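Local coordinates for protein phosphatase 2C (Toxoplasma gondii, PDB 3D8K) that probably removes phosphate from phosphoserine and phosphothreonine residues of proteins, with manganese as the likely cofactor, at residues C[116-121]-C[163-168]; C[125-130]-C[255-260]; C[177-182]-C[264-269]. One frame throughout, in Å; residues are numbered along the deposited sequence.

Contact 1 of 3, residues C[116-121]-C[163-168]; sequences KKPTEA and KGIYTI. With SO4 (sulfate ion), chain F.
Two torsions of Ile165 bring it to Pro118: CG1 stands between the backbone N and the carbonyl carbon (chi1 59°), and an extended second torsion (chi2 178°) then carries CD1 out to the proline ring. Ile165 CD1 comes to 3.3 Å from Pro118 CB, with Ile165 CG1 behind it at 3.6 Å from the same Pro118 CB. The ring is thus met from its CB and CG side, and the two side chains cross at a slant. The contact between them is purely apolar.

The next step along is backbone against backbone. Lys116 O lies 3.4 Å from Gly164 CA, while the other end of the proline ring reaches the same glycine, Pro118 CD being 4.1 Å from Gly164 CA. Gly164 itself has a positive phi of 97°, a conformation natural to a residue without a side chain. No hydrogen bond joins the segments, and this fits their place in the fold: strands 106-115 and 165-173 are antiparallel neighbours in one sheet of the PP2C beta sandwich, still paired through Ile165 and Glu115, and beyond that point the chain turns out of the sheet through 116-119 toward strand 120-124.

CB of Lys116 points away from segment 163-168; the chain stays extended through CE and bends only at its last torsion. Its ammonium donates to the sulfate, probably from the crystallisation liquor, with Lys116 NZ 3.1 Å from sulfate O2 and a weak second bond of 3.2 Å from Lys116 NZ to sulfate O1. Nearby, Lys117 forms a salt bridge with Glu84 of the second subunit, whose Arg78 packs on Lys116.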
loop_
_atom_site.group_PDB
_atom_site.type_symbol
_atom_site.label_atom_id
_atom_site.label_comp_id
_atom_site.label_asym_id
_atom_site.label_seq_id
_atom_site.Cartn_x
_atom_site.Cartn_y
_atom_site.Cartn_z
ATOM N N LYS C 116 22.281 5.734 -7.263
ATOM C CA LYS C 116 22.602 5.121 -8.534
ATOM C C LYS C 116 23.400 6.075 -9.412
ATOM O O LYS C 116 24.352 5.662 -10.076
ATOM C CB LYS C 116 21.314 4.694 -9.231
ATOM C CG LYS C 116 21.480 3.503 -10.161
ATOM C CD LYS C 116 20.131 2.889 -10.515
ATOM C CE LYS C 116 20.295 1.532 -11.179
ATOM N NZ LYS C 116 21.109 0.611 -10.335
ATOM N N LYS C 117 23.029 7.353 -9.389
ATOM C CA LYS C 117 23.706 8.359 -10.195
ATOM C C LYS C 117 24.372 9.505 -9.429
ATOM O O LYS C 117 23.836 10.610 -9.339
ATOM C CB LYS C 117 22.735 8.923 -11.237
ATOM C CG LYS C 117 22.527 8.004 -12.422
ATOM C CD LYS C 117 21.216 7.241 -12.344
ATOM C CE LYS C 117 20.040 8.139 -12.739
ATOM N NZ LYS C 117 18.751 7.413 -12.996
ATOM N N PRO C 118 25.571 9.260 -8.888
ATOM C CA PRO C 118 26.297 10.286 -8.138
ATOM C C PRO C 118 26.760 11.426 -9.034
ATOM O O PRO C 118 27.159 11.209 -10.179
ATOM C CB PRO C 118 27.458 9.510 -7.553
ATOM C CG PRO C 118 27.733 8.511 -8.629
ATOM C CD PRO C 118 26.369 8.028 -8.991
ATOM N N THR C 119 26.718 12.641 -8.499
ATOM C CA THR C 119 27.118 13.839 -9.239
ATOM C C THR C 119 28.577 14.227 -8.995
ATOM O O THR C 119 29.464 13.788 -9.717
ATOM C CB THR C 119 26.206 15.002 -8.864
ATOM O OG1 THR C 119 26.205 15.174 -7.439
ATOM C CG2 THR C 119 24.793 14.708 -9.318
ATOM N N GLU C 120 28.831 15.048 -7.984
ATOM C CA GLU C 120 30.198 15.438 -7.699
ATOM C C GLU C 120 30.405 16.068 -6.328
ATOM O O GLU C 120 29.455 16.503 -5.677
ATOM C CB GLU C 120 30.697 16.382 -8.783
ATOM C CG GLU C 120 29.721 17.476 -9.142
ATOM C CD GLU C 120 30.265 18.413 -10.217
ATOM O OE1 GLU C 120 29.490 19.270 -10.688
ATOM O OE2 GLU C 120 31.457 18.301 -10.590
ATOM N N ALA C 121 31.663 16.105 -5.898
ATOM C CA ALA C 121 32.022 16.660 -4.605
ATOM C C ALA C 121 33.510 16.987 -4.545
ATOM O O ALA C 121 34.301 16.456 -5.316
ATOM C CB ALA C 121 31.666 15.664 -3.507
ATOM N N LYS C 163 27.896 2.173 -11.735
ATOM C CA LYS C 163 26.718 1.525 -11.190
ATOM C C LYS C 163 26.439 2.115 -9.812
ATOM O O LYS C 163 25.780 1.493 -8.974
ATOM C CB LYS C 163 26.931 0.010 -11.083
ATOM C CG LYS C 163 26.746 -0.752 -12.399
ATOM C CD LYS C 163 27.078 -2.241 -12.239
ATOM C CE LYS C 163 26.627 -3.090 -13.442
ATOM N NZ LYS C 163 25.172 -3.441 -13.422
ATOM N N GLY C 164 26.967 3.317 -9.580
ATOM C CA GLY C 164 26.729 4.005 -8.325
ATOM C C GLY C 164 27.771 3.897 -7.233
ATOM O O GLY C 164 28.724 3.131 -7.326
ATOM N N ILE C 165 27.569 4.689 -6.184
ATOM C CA ILE C 165 28.460 4.722 -5.030
ATOM C C ILE C 165 27.629 4.772 -3.769
ATOM O O ILE C 165 26.424 5.007 -3.817
ATOM C CB ILE C 165 29.363 5.970 -5.035
ATOM C CG1 ILE C 165 28.503 7.236 -5.018
ATOM C CG2 ILE C 165 30.271 5.953 -6.250
ATOM C CD1 ILE C 165 29.310 8.517 -4.985
ATOM N N TYR C 166 28.280 4.552 -2.636
ATOM C CA TYR C 166 27.606 4.589 -1.350
ATOM C C TYR C 166 28.123 5.774 -0.543
ATOM O O TYR C 166 29.328 5.905 -0.322
ATOM C CB TYR C 166 27.863 3.292 -0.591
ATOM C CG TYR C 166 27.117 2.100 -1.141
ATOM C CD1 TYR C 166 25.831 1.794 -0.699
ATOM C CD2 TYR C 166 27.705 1.258 -2.084
ATOM C CE1 TYR C 166 25.156 0.672 -1.172
ATOM C CE2 TYR C 166 27.037 0.136 -2.562
ATOM C CZ TYR C 166 25.767 -0.155 -2.100
ATOM O OH TYR C 166 25.118 -1.288 -2.541
ATOM N N THR C 167 27.216 6.653 -0.126
ATOM C CA THR C 167 27.614 7.796 0.680
ATOM C C THR C 167 27.566 7.418 2.146
ATOM O O THR C 167 26.550 6.944 2.640
ATOM C CB THR C 167 26.704 8.993 0.460
ATOM O OG1 THR C 167 26.979 9.563 -0.820
ATOM C CG2 THR C 167 26.948 10.036 1.513
ATOM N N ILE C 168 28.673 7.623 2.838
ATOM C CA ILE C 168 28.735 7.296 4.242
ATOM C C ILE C 168 28.902 8.503 5.136
ATOM O O ILE C 168 29.764 9.348 4.921
ATOM C CB ILE C 168 29.887 6.349 4.534
ATOM C CG1 ILE C 168 29.649 5.013 3.828
ATOM C CG2 ILE C 168 30.037 6.171 6.037
ATOM C CD1 ILE C 168 30.863 4.104 3.836
HETATM S S SO4 F . 18.791 -0.026 -7.642
HETATM O O1 SO4 F . 19.333 1.330 -7.762
HETATM O O2 SO4 F . 18.654 -0.604 -8.992
HETATM O O3 SO4 F . 19.703 -0.852 -6.837
HETATM O O4 SO4 F . 17.471 0.041 -6.986
#

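Contact 2 of 3, residues C[125-130]-C[255-260]; sequences GRQIVP and TTFFAY
A single beta bridge, Gln127 to Phe257, joins the edge strand of a small three-stranded sheet to the outermost strand, 253-259, of a six-stranded sheet of the PP2C sandwich. The short axes approach to 4.4 Å but run at 126°, consistent with the pairing being limited to one bridge. Two backbone bonds flank the bridge: Ile128 N donates to Thr256 O at 2.8 Å, from above the carbonyl plane, and Phe258 N reaches Arg126 O in a weak bond of 3.4 Å.

The Gln127 side chain lies over one face of the Phe257 ring. With CG anti to the backbone N (chi1 -156°) and the chain extended beyond it, Gln127 CG sits 3.6 Å from the ring centroid, a CH-pi contact, and the amide continues past the rim with its plane 17° from that of the ring. The amide is held at its nitrogen by a water, which accepts from Gln127 NE2 at 3.0 Å. That water also accepts from Thr256 N and donates to Ile128 O, so it connects the strands where they have begun to diverge.

Arg126 passes on the other side of the bridge. Arg126 CD lies 3.7 Å from Phe258 CZ, and Arg126 NH2 comes to 3.2 Å from Tyr260 CD2, with the guanidinium tilted to both rings; the cation-pi term toward Phe258 is long and at most weak. The polar grip on this guanidinium comes from Asp263, by a salt bridge, and from Ser182 OG. Around the contact, Val139 of helix 139-142 packs on Phe257, Phe155 meets the Phe258 ring edge-to-face, Val123 of strand 120-124 touches Ile128, and strand 165-173 hydrogen-bonds along the far edge of 253-259.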
loop_
_atom_site.group_PDB
_atom_site.type_symbol
_atom_site.label_atom_id
_atom_site.label_comp_id
_atom_site.label_asym_id
_atom_site.label_seq_id
_atom_site.Cartn_x
_atom_site.Cartn_y
_atom_site.Cartn_z
ATOM N N GLY C 125 41.030 12.337 -1.008
ATOM C CA GLY C 125 41.206 10.898 -1.022
ATOM C C GLY C 125 40.147 10.119 -0.274
ATOM O O GLY C 125 40.402 9.603 0.825
ATOM N N ARG C 126 38.958 10.052 -0.866
ATOM C CA ARG C 126 37.823 9.312 -0.306
ATOM C C ARG C 126 36.912 10.097 0.627
ATOM O O ARG C 126 35.717 9.849 0.667
ATOM C CB ARG C 126 38.293 8.030 0.402
ATOM C CG ARG C 126 37.614 6.746 -0.071
ATOM C CD ARG C 126 37.791 6.526 -1.561
ATOM N NE ARG C 126 37.112 5.317 -2.021
ATOM C CZ ARG C 126 37.691 4.126 -2.127
ATOM N NH1 ARG C 126 38.967 3.977 -1.811
ATOM N NH2 ARG C 126 36.992 3.085 -2.546
ATOM N N GLN C 127 37.451 11.047 1.375
ATOM C CA GLN C 127 36.601 11.816 2.268
ATOM C C GLN C 127 35.975 12.936 1.484
ATOM O O GLN C 127 36.627 13.577 0.690
ATOM C CB GLN C 127 37.395 12.411 3.426
ATOM C CG GLN C 127 36.521 12.715 4.656
ATOM C CD GLN C 127 37.318 13.167 5.882
ATOM O OE1 GLN C 127 38.474 12.771 6.085
ATOM N NE2 GLN C 127 36.688 13.977 6.717
ATOM N N ILE C 128 34.696 13.168 1.698
ATOM C CA ILE C 128 34.022 14.236 0.998
ATOM C C ILE C 128 34.082 15.499 1.848
ATOM O O ILE C 128 33.605 15.525 2.991
ATOM C CB ILE C 128 32.562 13.841 0.706
ATOM C CG1 ILE C 128 32.552 12.661 -0.271
ATOM C CG2 ILE C 128 31.789 15.033 0.171
ATOM C CD1 ILE C 128 31.198 12.103 -0.550
ATOM N N VAL C 129 34.711 16.535 1.306
ATOM C CA VAL C 129 34.813 17.802 2.019
ATOM C C VAL C 129 33.453 18.479 1.924
ATOM O O VAL C 129 32.853 18.553 0.854
ATOM C CB VAL C 129 35.905 18.719 1.405
ATOM C CG1 VAL C 129 35.929 20.060 2.122
ATOM C CG2 VAL C 129 37.264 18.049 1.512
ATOM N N PRO C 130 32.937 18.959 3.053
ATOM C CA PRO C 130 31.633 19.618 3.055
ATOM C C PRO C 130 31.678 21.033 2.523
ATOM O O PRO C 130 32.720 21.687 2.556
ATOM C CB PRO C 130 31.233 19.567 4.521
ATOM C CG PRO C 130 32.536 19.690 5.213
ATOM C CD PRO C 130 33.434 18.773 4.426
ATOM N N THR C 255 31.825 13.021 9.905
ATOM C CA THR C 255 32.611 12.934 8.678
ATOM C C THR C 255 31.784 12.319 7.556
ATOM O O THR C 255 30.783 11.645 7.818
ATOM C CB THR C 255 33.874 12.068 8.888
ATOM O OG1 THR C 255 33.502 10.786 9.417
ATOM C CG2 THR C 255 34.833 12.740 9.849
ATOM N N THR C 256 32.194 12.552 6.309
ATOM C CA THR C 256 31.483 11.991 5.160
ATOM C C THR C 256 32.475 11.399 4.162
ATOM O O THR C 256 33.518 11.990 3.900
ATOM C CB THR C 256 30.645 13.052 4.439
ATOM O OG1 THR C 256 29.852 13.764 5.391
ATOM C CG2 THR C 256 29.716 12.396 3.435
ATOM N N PHE C 257 32.147 10.226 3.623
ATOM C CA PHE C 257 32.990 9.521 2.657
ATOM C C PHE C 257 32.108 8.786 1.647
ATOM O O PHE C 257 30.937 8.534 1.902
ATOM C CB PHE C 257 33.832 8.433 3.332
ATOM C CG PHE C 257 34.826 8.929 4.351
ATOM C CD1 PHE C 257 34.405 9.535 5.535
ATOM C CD2 PHE C 257 36.194 8.712 4.161
ATOM C CE1 PHE C 257 35.319 9.908 6.506
ATOM C CE2 PHE C 257 37.111 9.085 5.135
ATOM C CZ PHE C 257 36.672 9.683 6.309
ATOM N N PHE C 258 32.672 8.428 0.501
ATOM C CA PHE C 258 31.918 7.656 -0.475
ATOM C C PHE C 258 32.657 6.336 -0.605
ATOM O O PHE C 258 33.854 6.267 -0.355
ATOM C CB PHE C 258 31.851 8.349 -1.832
ATOM C CG PHE C 258 33.159 8.438 -2.526
ATOM C CD1 PHE C 258 34.151 9.287 -2.062
ATOM C CD2 PHE C 258 33.413 7.659 -3.641
ATOM C CE1 PHE C 258 35.380 9.359 -2.697
ATOM C CE2 PHE C 258 34.642 7.717 -4.288
ATOM C CZ PHE C 258 35.632 8.574 -3.813
ATOM N N ALA C 259 31.937 5.287 -0.970
ATOM C CA ALA C 259 32.531 3.973 -1.121
ATOM C C ALA C 259 31.973 3.362 -2.370
ATOM O O ALA C 259 30.805 3.545 -2.691
ATOM C CB ALA C 259 32.192 3.102 0.049
ATOM N N TYR C 260 32.818 2.622 -3.070
ATOM C CA TYR C 260 32.420 1.975 -4.304
ATOM C C TYR C 260 31.769 0.652 -3.951
ATOM O O TYR C 260 32.014 0.119 -2.872
ATOM C CB TYR C 260 33.663 1.740 -5.168
ATOM C CG TYR C 260 34.314 2.998 -5.724
ATOM C CD1 TYR C 260 33.628 3.820 -6.609
ATOM C CD2 TYR C 260 35.637 3.337 -5.403
ATOM C CE1 TYR C 260 34.232 4.948 -7.168
ATOM C CE2 TYR C 260 36.256 4.461 -5.959
ATOM C CZ TYR C 260 35.545 5.266 -6.847
ATOM O OH TYR C 260 36.141 6.382 -7.440
HETATM O O HOH W 1 34.074 14.825 5.617
#

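Contact 3 of 3, residues C[177-182]-C[264-269]; sequences RCVLKS and DIVAGT
Val179 and Val266 form the tight centre of this antiparallel strand pair. They are a hydrogen-bonded pair, with Val179 N to Val266 O at 2.7 Å and Val266 N to Val179 O at 2.8 Å, both nearly straight. On the same face their side chains lie side by side and point the same way, Val179 CG2 resting 3.8 Å from Val266 CB. Next to them Lys181 N donates to Asp264 O at 2.8 Å, and Lys181 CB packs 4.0 Å from Asp264 CB.

The Arg177 and Gly268 end is looser. Its two bonds are longer, 3.3 Å from Arg177 N to Gly268 O and 3.2 Å from Gly268 N to Arg177 O. Gly268 brings no side chain to the pair, and the partly exposed arginine leads away from the strand to pack on His279 and Ile282 of helix 279-288.

Cys178, Leu180, Ile265 and Ala267 occupy the other face, turned to the inside of the beta sandwich: Cys178 touches Leu108 and Ile110, and Ile265 touches Val112, all from strand 106-115 of the opposing sheet. Here the meeting is diagonal. Cys178 SG, anti to its own nitrogen (chi1 -179°), lies 4.1 Å from Ile265 CG2 rather than over its bridge partner Ala267.

On the helix-covered face Lys181 carries a charge into the packing beside Val179 and Val266. Its chain bends twice, and Lys181 NZ donates to Ile286 O and, weakly, to Ala287 O in the last turn of helix 279-288. Carbonyls at a helix C-terminus carry partial negative charge, so this environment would be expected to stabilise the ammonium of a largely buried residue and to tie the helix to the sheet it covers.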
loop_
_atom_site.group_PDB
_atom_site.type_symbol
_atom_site.label_atom_id
_atom_site.label_comp_id
_atom_site.label_asym_id
_atom_site.label_seq_id
_atom_site.Cartn_x
_atom_site.Cartn_y
_atom_site.Cartn_z
ATOM N N ARG C 177 35.518 2.933 17.050
ATOM C CA ARG C 177 36.204 3.126 15.779
ATOM C C ARG C 177 35.411 2.573 14.613
ATOM O O ARG C 177 34.672 1.600 14.746
ATOM C CB ARG C 177 37.595 2.499 15.843
ATOM C CG ARG C 177 38.304 2.842 17.139
ATOM C CD ARG C 177 39.783 2.540 17.123
ATOM N NE ARG C 177 40.566 3.657 16.598
ATOM C CZ ARG C 177 41.833 3.901 16.935
ATOM N NH1 ARG C 177 42.453 3.107 17.800
ATOM N NH2 ARG C 177 42.482 4.935 16.409
ATOM N N CYS C 178 35.574 3.214 13.465
ATOM C CA CYS C 178 34.855 2.837 12.261
ATOM C C CYS C 178 35.795 2.922 11.057
ATOM O O CYS C 178 36.338 3.984 10.771
ATOM C CB CYS C 178 33.680 3.792 12.095
ATOM S SG CYS C 178 32.659 3.475 10.681
ATOM N N VAL C 179 35.992 1.813 10.350
ATOM C CA VAL C 179 36.898 1.833 9.205
ATOM C C VAL C 179 36.285 1.371 7.890
ATOM O O VAL C 179 35.375 0.541 7.869
ATOM C CB VAL C 179 38.153 0.981 9.470
ATOM C CG1 VAL C 179 38.673 1.260 10.859
ATOM C CG2 VAL C 179 37.840 -0.483 9.293
ATOM N N LEU C 180 36.798 1.915 6.791
ATOM C CA LEU C 180 36.304 1.566 5.465
ATOM C C LEU C 180 37.279 0.621 4.778
ATOM O O LEU C 180 38.476 0.907 4.701
ATOM C CB LEU C 180 36.148 2.826 4.604
ATOM C CG LEU C 180 35.070 2.892 3.506
ATOM C CD1 LEU C 180 35.633 3.584 2.271
ATOM C CD2 LEU C 180 34.583 1.502 3.149
ATOM N N LYS C 181 36.774 -0.508 4.292
ATOM C CA LYS C 181 37.621 -1.467 3.587
ATOM C C LYS C 181 37.363 -1.351 2.101
ATOM O O LYS C 181 36.222 -1.198 1.662
ATOM C CB LYS C 181 37.323 -2.917 3.991
ATOM C CG LYS C 181 37.991 -3.399 5.256
ATOM C CD LYS C 181 37.745 -4.892 5.461
ATOM C CE LYS C 181 38.535 -5.743 4.481
ATOM N NZ LYS C 181 39.999 -5.432 4.505
ATOM N N SER C 182 38.432 -1.441 1.325
ATOM C CA SER C 182 38.324 -1.372 -0.120
ATOM C C SER C 182 39.490 -2.179 -0.665
ATOM O O SER C 182 40.644 -1.730 -0.615
ATOM C CB SER C 182 38.405 0.081 -0.592
ATOM O OG SER C 182 37.897 0.224 -1.906
ATOM N N ASP C 264 33.477 -2.531 2.035
ATOM C CA ASP C 264 32.887 -2.961 3.308
ATOM C C ASP C 264 33.108 -1.914 4.393
ATOM O O ASP C 264 34.065 -1.140 4.330
ATOM C CB ASP C 264 33.527 -4.269 3.795
ATOM C CG ASP C 264 32.902 -5.500 3.173
ATOM O OD1 ASP C 264 32.878 -5.584 1.926
ATOM O OD2 ASP C 264 32.440 -6.389 3.925
ATOM N N ILE C 265 32.221 -1.896 5.388
ATOM C CA ILE C 265 32.342 -0.976 6.509
ATOM C C ILE C 265 32.499 -1.801 7.762
ATOM O O ILE C 265 31.738 -2.731 8.006
ATOM C CB ILE C 265 31.116 -0.100 6.683
ATOM C CG1 ILE C 265 30.931 0.778 5.469
ATOM C CG2 ILE C 265 31.294 0.807 7.896
ATOM C CD1 ILE C 265 29.681 1.595 5.542
ATOM N N VAL C 266 33.489 -1.457 8.565
ATOM C CA VAL C 266 33.728 -2.187 9.793
ATOM C C VAL C 266 33.786 -1.278 11.008
ATOM O O VAL C 266 34.411 -0.219 10.980
ATOM C CB VAL C 266 35.011 -2.989 9.678
ATOM C CG1 VAL C 266 35.364 -3.609 11.023
ATOM C CG2 VAL C 266 34.819 -4.058 8.615
ATOM N N ALA C 267 33.123 -1.704 12.076
ATOM C CA ALA C 267 33.072 -0.927 13.302
ATOM C C ALA C 267 33.180 -1.814 14.525
ATOM O O ALA C 267 32.983 -3.023 14.456
ATOM C CB ALA C 267 31.788 -0.127 13.348
ATOM N N GLY C 268 33.514 -1.204 15.651
ATOM C CA GLY C 268 33.642 -1.964 16.876
ATOM C C GLY C 268 33.843 -1.084 18.094
ATOM O O GLY C 268 34.348 0.039 18.004
ATOM N N THR C 269 33.438 -1.595 19.248
ATOM C CA THR C 269 33.605 -0.860 20.491
ATOM C C THR C 269 35.107 -0.759 20.788
ATOM O O THR C 269 35.915 -1.494 20.219
ATOM C CB THR C 269 32.891 -1.588 21.636
ATOM O OG1 THR C 269 33.516 -2.854 21.862
ATOM C CG2 THR C 269 31.443 -1.834 21.271
#

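In the fold
Contacts 1 and 2 lie about 10 Å apart between centres and share two sheets: strands 165-173 and 253-259 are neighbours in the six-stranded one, 120-124 and 127-129 in the small one. Contact 3 belongs to the eight-stranded sheet, its centre about 19 Å from contact 1 and 14 Å from contact 2. Ile168 of contact 1 packs on Ile265 of contact 3, one of the places where the two large sheets face each other. Along the chain contact 1 closes before contact 3 opens, whereas contact 2 crosses both. Strand 165-173 precedes 177-182 and strand 253-259 precedes 264-268, so the chain passes twice from one large sheet to the other, stitching together the PP2C sandwich with the small sheet attached at its edge.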